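Local coordinates for insecticidal protein (Brevibacillus laterosporus, PDB 7ML9) that is an insecticidal toxin active against the western corn rootworm that probably kills by forming beta-barrel pores in membranes, at residues A91-E96 / T169-Q174; L125-F130 / Y202-Y207. All blocks are in the same frame, centred on the assembly; numbering follows the deposited sequence.

Contacts 1 and 2 mark two places along an elongated molecule built mostly of long strands, their centres about 43 Å apart and their nearest atoms about 26 Å apart. Both reach the same large sheet: 91-96 lies on strand 86-115 and 202-207 on its antiparallel neighbour, strand 201-229. Their segments alternate along the chain, so the connections cross. Contact 1 lies near the middle of the chain, about 5 Å from its centre, and there a separate two-stranded hairpin packs on the sheet; contact 2 lies about 40 Å from that centre. The side chain of Tyr171 in contact 1 is about 11 Å from a bound samarium ion.

Contact 1. Residues A91-E96 / T169-Q174; sequences AWATLE and TEYNFQ
Ala91 faces Phe173 and Ala93 faces Tyr171, an order that reverses from one segment to the other. The CA atoms of Ala93 and Tyr171 stand 7.9 Å apart and those of Ala91 and Phe173 9.3 Å, too far for backbone pairing, and no hydrogen bond joins the segments. They belong to two separate sheets that meet through side chains. Phe173 makes the largest contribution. Its CG is anti to the carbonyl carbon and beside the backbone N (chi1 -79°), which sends the ring toward strand 86-115. There its atom CE2 approaches Ala91 CB obliquely at 4.0 Å. The carbonyl of Trp92 comes to the ring's edge, near its plane, with O 3.7 Å from Phe173 CZ; the slightly positive C-H rim suits an oxygen better than the electron-rich face would. Ala93 meets the Tyr171 ring more loosely, CB to CD2 at 4.4 Å. Alanine suits both positions because its small side chain lets bulky rings lie close to the strand. The indole of Trp92 leaves from the other side of its strand and stacks on Tyr220. At the end of the strand, Asn172 OD1 accepts from Gln174 N at 3.0 Å, nearly straight at 173° and in the carbonyl plane; this Asx turn steadies the bend through Phe173. Tyr171 lies on, and Phe173 just past, the second strand of the hairpin 153-160/165-172, laid against the long-stranded sheet. Such a hairpin is consistent with the amphipathic insertion hairpin of aerolysin and epsilon-toxin relatives, folded against the body in the soluble form.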
loop_
_atom_site.group_PDB
_atom_site.type_symbol
_atom_site.label_atom_id
_atom_site.label_comp_id
_atom_site.label_asym_id
_atom_site.label_seq_id
_atom_site.Cartn_x
_atom_site.Cartn_y
_atom_site.Cartn_z
ATOM N N ALA A 91 -8.921 -4.815 10.149
ATOM C CA ALA A 91 -7.931 -4.856 9.084
ATOM C C ALA A 91 -7.584 -3.424 8.697
ATOM O O ALA A 91 -8.460 -2.558 8.672
ATOM C CB ALA A 91 -8.436 -5.639 7.875
ATOM N N TRP A 92 -6.306 -3.177 8.422
ATOM C CA TRP A 92 -5.851 -1.824 8.128
ATOM C C TRP A 92 -4.594 -1.903 7.272
ATOM O O TRP A 92 -4.005 -2.970 7.087
ATOM C CB TRP A 92 -5.626 -1.012 9.415
ATOM C CG TRP A 92 -4.465 -1.429 10.290
ATOM C CD1 TRP A 92 -3.230 -0.838 10.355
ATOM C CD2 TRP A 92 -4.448 -2.490 11.263
ATOM N NE1 TRP A 92 -2.443 -1.474 11.292
ATOM C CE2 TRP A 92 -3.167 -2.490 11.864
ATOM C CE3 TRP A 92 -5.389 -3.441 11.678
ATOM C CZ2 TRP A 92 -2.799 -3.413 12.849
ATOM C CZ3 TRP A 92 -5.023 -4.354 12.657
ATOM C CH2 TRP A 92 -3.740 -4.335 13.227
ATOM N N ALA A 93 -4.190 -0.755 6.733
ATOM C CA ALA A 93 -3.025 -0.694 5.863
ATOM C C ALA A 93 -2.311 0.619 6.111
ATOM O O ALA A 93 -2.955 1.658 6.284
ATOM C CB ALA A 93 -3.413 -0.835 4.390
ATOM N N THR A 94 -0.989 0.561 6.190
ATOM C CA THR A 94 -0.197 1.730 6.523
ATOM C C THR A 94 0.951 1.859 5.537
ATOM O O THR A 94 1.433 0.871 4.972
ATOM C CB THR A 94 0.350 1.682 7.965
ATOM O OG1 THR A 94 1.370 0.682 8.069
ATOM C CG2 THR A 94 -0.760 1.358 8.941
ATOM N N LEU A 95 1.373 3.102 5.338
ATOM C CA LEU A 95 2.502 3.385 4.473
ATOM C C LEU A 95 3.762 2.772 5.060
ATOM O O LEU A 95 4.011 2.855 6.265
ATOM C CB LEU A 95 2.665 4.896 4.311
ATOM C CG LEU A 95 3.752 5.327 3.338
ATOM C CD1 LEU A 95 3.358 4.948 1.926
ATOM C CD2 LEU A 95 3.972 6.822 3.470
ATOM N N GLU A 96 4.555 2.140 4.203
ATOM C CA GLU A 96 5.729 1.390 4.628
ATOM C C GLU A 96 6.982 2.043 4.060
ATOM O O GLU A 96 7.185 2.054 2.840
ATOM C CB GLU A 96 5.619 -0.064 4.185
ATOM C CG GLU A 96 6.520 -0.972 4.975
ATOM C CD GLU A 96 7.804 -1.231 4.270
ATOM O OE1 GLU A 96 8.863 -0.869 4.819
ATOM O OE2 GLU A 96 7.742 -1.800 3.161
ATOM N N THR A 169 -5.697 4.767 -1.516
ATOM C CA THR A 169 -5.857 3.611 -2.384
ATOM C C THR A 169 -6.352 2.468 -1.503
ATOM O O THR A 169 -5.993 2.386 -0.328
ATOM C CB THR A 169 -4.542 3.261 -3.092
ATOM O OG1 THR A 169 -4.763 2.273 -4.105
ATOM C CG2 THR A 169 -3.474 2.750 -2.100
ATOM N N GLU A 170 -7.212 1.627 -2.062
ATOM C CA GLU A 170 -7.869 0.565 -1.308
ATOM C C GLU A 170 -7.303 -0.783 -1.736
ATOM O O GLU A 170 -7.391 -1.159 -2.912
ATOM C CB GLU A 170 -9.385 0.593 -1.500
ATOM C CG GLU A 170 -10.106 -0.409 -0.605
ATOM C CD GLU A 170 -11.617 -0.296 -0.675
ATOM O OE1 GLU A 170 -12.149 -0.134 -1.795
ATOM O OE2 GLU A 170 -12.267 -0.359 0.396
ATOM N N TYR A 171 -6.711 -1.498 -0.783
ATOM C CA TYR A 171 -6.167 -2.820 -1.043
ATOM C C TYR A 171 -7.235 -3.874 -0.809
ATOM O O TYR A 171 -7.991 -3.798 0.163
ATOM C CB TYR A 171 -4.975 -3.112 -0.124
ATOM C CG TYR A 171 -3.721 -2.408 -0.538
ATOM C CD1 TYR A 171 -2.866 -2.971 -1.467
ATOM C CD2 TYR A 171 -3.403 -1.169 -0.012
ATOM C CE1 TYR A 171 -1.718 -2.319 -1.855
ATOM C CE2 TYR A 171 -2.261 -0.511 -0.394
ATOM C CZ TYR A 171 -1.428 -1.087 -1.314
ATOM O OH TYR A 171 -0.281 -0.431 -1.695
ATOM N N ASN A 172 -7.297 -4.847 -1.706
ATOM C CA ASN A 172 -7.960 -6.112 -1.431
ATOM C C ASN A 172 -6.886 -7.113 -1.019
ATOM O O ASN A 172 -5.908 -7.313 -1.747
ATOM C CB ASN A 172 -8.738 -6.615 -2.648
ATOM C CG ASN A 172 -9.593 -7.830 -2.330
ATOM O OD1 ASN A 172 -9.114 -8.809 -1.753
ATOM N ND2 ASN A 172 -10.874 -7.764 -2.689
ATOM N N PHE A 173 -7.082 -7.746 0.142
ATOM C CA PHE A 173 -6.023 -8.547 0.751
ATOM C C PHE A 173 -5.741 -9.844 0.006
ATOM O O PHE A 173 -4.750 -10.508 0.325
ATOM C CB PHE A 173 -6.365 -8.848 2.215
ATOM C CG PHE A 173 -6.097 -7.698 3.167
ATOM C CD1 PHE A 173 -6.111 -6.375 2.736
ATOM C CD2 PHE A 173 -5.831 -7.948 4.502
ATOM C CE1 PHE A 173 -5.868 -5.325 3.624
ATOM C CE2 PHE A 173 -5.585 -6.912 5.396
ATOM C CZ PHE A 173 -5.598 -5.591 4.956
ATOM N N GLN A 174 -6.550 -10.235 -0.975
ATOM C CA GLN A 174 -6.243 -11.465 -1.695
ATOM C C GLN A 174 -4.982 -11.296 -2.532
ATOM O O GLN A 174 -4.784 -10.261 -3.183
ATOM C CB GLN A 174 -7.407 -11.885 -2.591
ATOM C CG GLN A 174 -7.109 -13.124 -3.443
ATOM C CD GLN A 174 -8.192 -13.421 -4.480
ATOM O OE1 GLN A 174 -9.390 -13.352 -4.188
ATOM N NE2 GLN A 174 -7.768 -13.762 -5.694
#

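Contact 2. Residues L125-F130 / Y202-Y207; sequences LLTPEF and YRVLAY. With EDO (1,2-ethanediol), chain I.
Thr127 is the first residue of 125-130 to touch 202-207, through its methyl: CG2 lies 3.9 Å from Val204 CG2, the two side chains crossing at about a right angle. The threonine divides its work. With chi1 at 67°, OG1 sits between the backbone N and the carbonyl carbon, and CG2 is left to face the valine. The hydroxyl turns back on its own chain, donating to Pro128 O at 3.1 Å from a position tilted 28° out of the carbonyl plane, and is also hydrogen-bonded to Gln192 N. This buried polar group is thus satisfied while its methyl serves the apolar side. Pro128, whose ring restricts the backbone, suits the stretch where the chain leaves strand 123-126. At Phe130 the main packing occurs. Ala206 CB lies over one face of the ring, offset toward its rim, 3.5 Å from the centroid and 19° off the normal, a CH-pi contact. Alanine suits the place because its methyl can approach the ring face closely, and the CG of Phe130 is just 3.4 Å from Ala206 CB. Further along the ring, CE1 meets Val204 CG1 at 4.0 Å. The valine's branching serves both neighbours: CG1 is anti to its backbone N and reaches the phenyl ring, and CG2 meets the threonine. Neighbouring strands add to the contact: Ile194 of strand 193-196 touches Thr127, and Asn112 of strand 86-115 touches Phe130. Ile287 and Leu285 of strand 266-289, which pairs with 201-229, pack on Val204 and Ala206 respectively, so that the link from strand 123-126 to strand 130-147 packs its apolar side chains on the long-stranded sheet.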
loop_
_atom_site.group_PDB
_atom_site.type_symbol
_atom_site.label_atom_id
_atom_site.label_comp_id
_atom_site.label_asym_id
_atom_site.label_seq_id
_atom_site.Cartn_x
_atom_site.Cartn_y
_atom_site.Cartn_z
ATOM N N LEU A 125 1.566 43.489 -18.205
ATOM C CA LEU A 125 0.494 42.851 -18.960
ATOM C C LEU A 125 0.176 41.493 -18.343
ATOM O O LEU A 125 1.087 40.714 -18.046
ATOM C CB LEU A 125 0.901 42.691 -20.428
ATOM C CG LEU A 125 1.180 44.018 -21.149
ATOM C CD1 LEU A 125 1.573 43.795 -22.620
ATOM C CD2 LEU A 125 -0.039 44.892 -21.026
ATOM N N LEU A 126 -1.112 41.225 -18.155
ATOM C CA LEU A 126 -1.581 39.970 -17.589
ATOM C C LEU A 126 -1.683 38.898 -18.664
ATOM O O LEU A 126 -2.252 39.134 -19.742
ATOM C CB LEU A 126 -2.938 40.178 -16.918
ATOM C CG LEU A 126 -2.848 40.997 -15.635
ATOM C CD1 LEU A 126 -4.188 41.624 -15.294
ATOM C CD2 LEU A 126 -2.368 40.069 -14.509
ATOM N N THR A 127 -1.128 37.718 -18.371
ATOM C CA THR A 127 -1.246 36.583 -19.273
ATOM C C THR A 127 -2.641 35.978 -19.178
ATOM O O THR A 127 -3.364 36.189 -18.200
ATOM C CB THR A 127 -0.209 35.505 -18.945
ATOM O OG1 THR A 127 -0.507 34.916 -17.669
ATOM C CG2 THR A 127 1.190 36.073 -18.932
ATOM N N PRO A 128 -3.052 35.222 -20.187
ATOM C CA PRO A 128 -4.253 34.399 -20.039
ATOM C C PRO A 128 -3.994 33.299 -19.017
ATOM O O PRO A 128 -2.865 33.076 -18.571
ATOM C CB PRO A 128 -4.477 33.821 -21.442
ATOM C CG PRO A 128 -3.602 34.641 -22.358
ATOM C CD PRO A 128 -2.453 35.104 -21.526
ATOM N N GLU A 129 -5.069 32.625 -18.623
ATOM C CA GLU A 129 -4.928 31.360 -17.917
ATOM C C GLU A 129 -4.599 30.258 -18.909
ATOM O O GLU A 129 -5.140 30.219 -20.016
ATOM C CB GLU A 129 -6.211 31.023 -17.165
ATOM C CG GLU A 129 -6.456 31.962 -16.021
ATOM C CD GLU A 129 -7.779 31.713 -15.348
ATOM O OE1 GLU A 129 -8.619 30.994 -15.934
ATOM O OE2 GLU A 129 -7.983 32.247 -14.237
ATOM N N PHE A 130 -3.687 29.379 -18.529
ATOM C CA PHE A 130 -3.443 28.192 -19.322
ATOM C C PHE A 130 -4.114 27.013 -18.625
ATOM O O PHE A 130 -4.536 27.115 -17.469
ATOM C CB PHE A 130 -1.949 27.963 -19.527
ATOM C CG PHE A 130 -1.268 29.064 -20.328
ATOM C CD1 PHE A 130 -0.733 30.170 -19.691
ATOM C CD2 PHE A 130 -1.161 28.967 -21.711
ATOM C CE1 PHE A 130 -0.104 31.174 -20.414
ATOM C CE2 PHE A 130 -0.532 29.974 -22.458
ATOM C CZ PHE A 130 -0.008 31.075 -21.802
ATOM N N TYR A 202 6.333 40.011 -26.646
ATOM C CA TYR A 202 6.732 38.833 -25.895
ATOM C C TYR A 202 5.793 37.666 -26.195
ATOM O O TYR A 202 4.630 37.849 -26.563
ATOM C CB TYR A 202 6.736 39.116 -24.392
ATOM C CG TYR A 202 7.930 39.888 -23.890
ATOM C CD1 TYR A 202 8.933 40.318 -24.760
ATOM C CD2 TYR A 202 8.068 40.172 -22.529
ATOM C CE1 TYR A 202 10.027 41.022 -24.293
ATOM C CE2 TYR A 202 9.158 40.874 -22.055
ATOM C CZ TYR A 202 10.132 41.296 -22.943
ATOM O OH TYR A 202 11.220 41.981 -22.471
ATOM N N ARG A 203 6.330 36.462 -26.079
ATOM C CA ARG A 203 5.567 35.235 -26.227
ATOM C C ARG A 203 5.648 34.494 -24.904
ATOM O O ARG A 203 6.740 34.356 -24.346
ATOM C CB ARG A 203 6.132 34.383 -27.360
ATOM C CG ARG A 203 5.335 33.156 -27.677
ATOM C CD ARG A 203 5.752 32.621 -29.030
ATOM N NE ARG A 203 6.939 31.782 -28.931
ATOM C CZ ARG A 203 7.736 31.491 -29.952
ATOM N NH1 ARG A 203 7.480 31.988 -31.156
ATOM N NH2 ARG A 203 8.797 30.710 -29.767
ATOM N N VAL A 204 4.502 34.060 -24.384
ATOM C CA VAL A 204 4.445 33.245 -23.173
ATOM C C VAL A 204 4.112 31.819 -23.585
ATOM O O VAL A 204 3.055 31.580 -24.178
ATOM C CB VAL A 204 3.403 33.767 -22.175
ATOM C CG1 VAL A 204 3.466 32.945 -20.878
ATOM C CG2 VAL A 204 3.631 35.232 -21.900
ATOM N N LEU A 205 5.011 30.879 -23.285
ATOM C CA LEU A 205 4.776 29.449 -23.473
ATOM C C LEU A 205 4.543 28.797 -22.117
ATOM O O LEU A 205 5.262 29.085 -21.153
ATOM C CB LEU A 205 5.958 28.761 -24.152
ATOM C CG LEU A 205 6.580 29.273 -25.448
ATOM C CD1 LEU A 205 7.621 28.281 -25.942
ATOM C CD2 LEU A 205 5.547 29.433 -26.495
ATOM N N ALA A 206 3.553 27.902 -22.042
ATOM C CA ALA A 206 3.180 27.257 -20.787
ATOM C C ALA A 206 3.433 25.759 -20.877
ATOM O O ALA A 206 3.162 25.128 -21.911
ATOM C CB ALA A 206 1.707 27.509 -20.427
ATOM N N TYR A 207 3.965 25.198 -19.788
ATOM C CA TYR A 207 4.233 23.773 -19.680
ATOM C C TYR A 207 3.700 23.263 -18.353
ATOM O O TYR A 207 3.853 23.922 -17.320
ATOM C CB TYR A 207 5.728 23.468 -19.777
ATOM C CG TYR A 207 6.349 23.874 -21.082
ATOM C CD1 TYR A 207 6.753 25.187 -21.297
ATOM C CD2 TYR A 207 6.540 22.953 -22.094
ATOM C CE1 TYR A 207 7.328 25.567 -22.496
ATOM C CE2 TYR A 207 7.123 23.323 -23.297
ATOM C CZ TYR A 207 7.512 24.637 -23.487
ATOM O OH TYR A 207 8.081 25.025 -24.677
HETATM C C1 EDO I . 3.401 33.354 -31.467
HETATM O O1 EDO I . 2.350 32.740 -30.712
HETATM C C2 EDO I . 4.054 32.335 -32.386
HETATM O O2 EDO I . 5.469 32.405 -32.192
#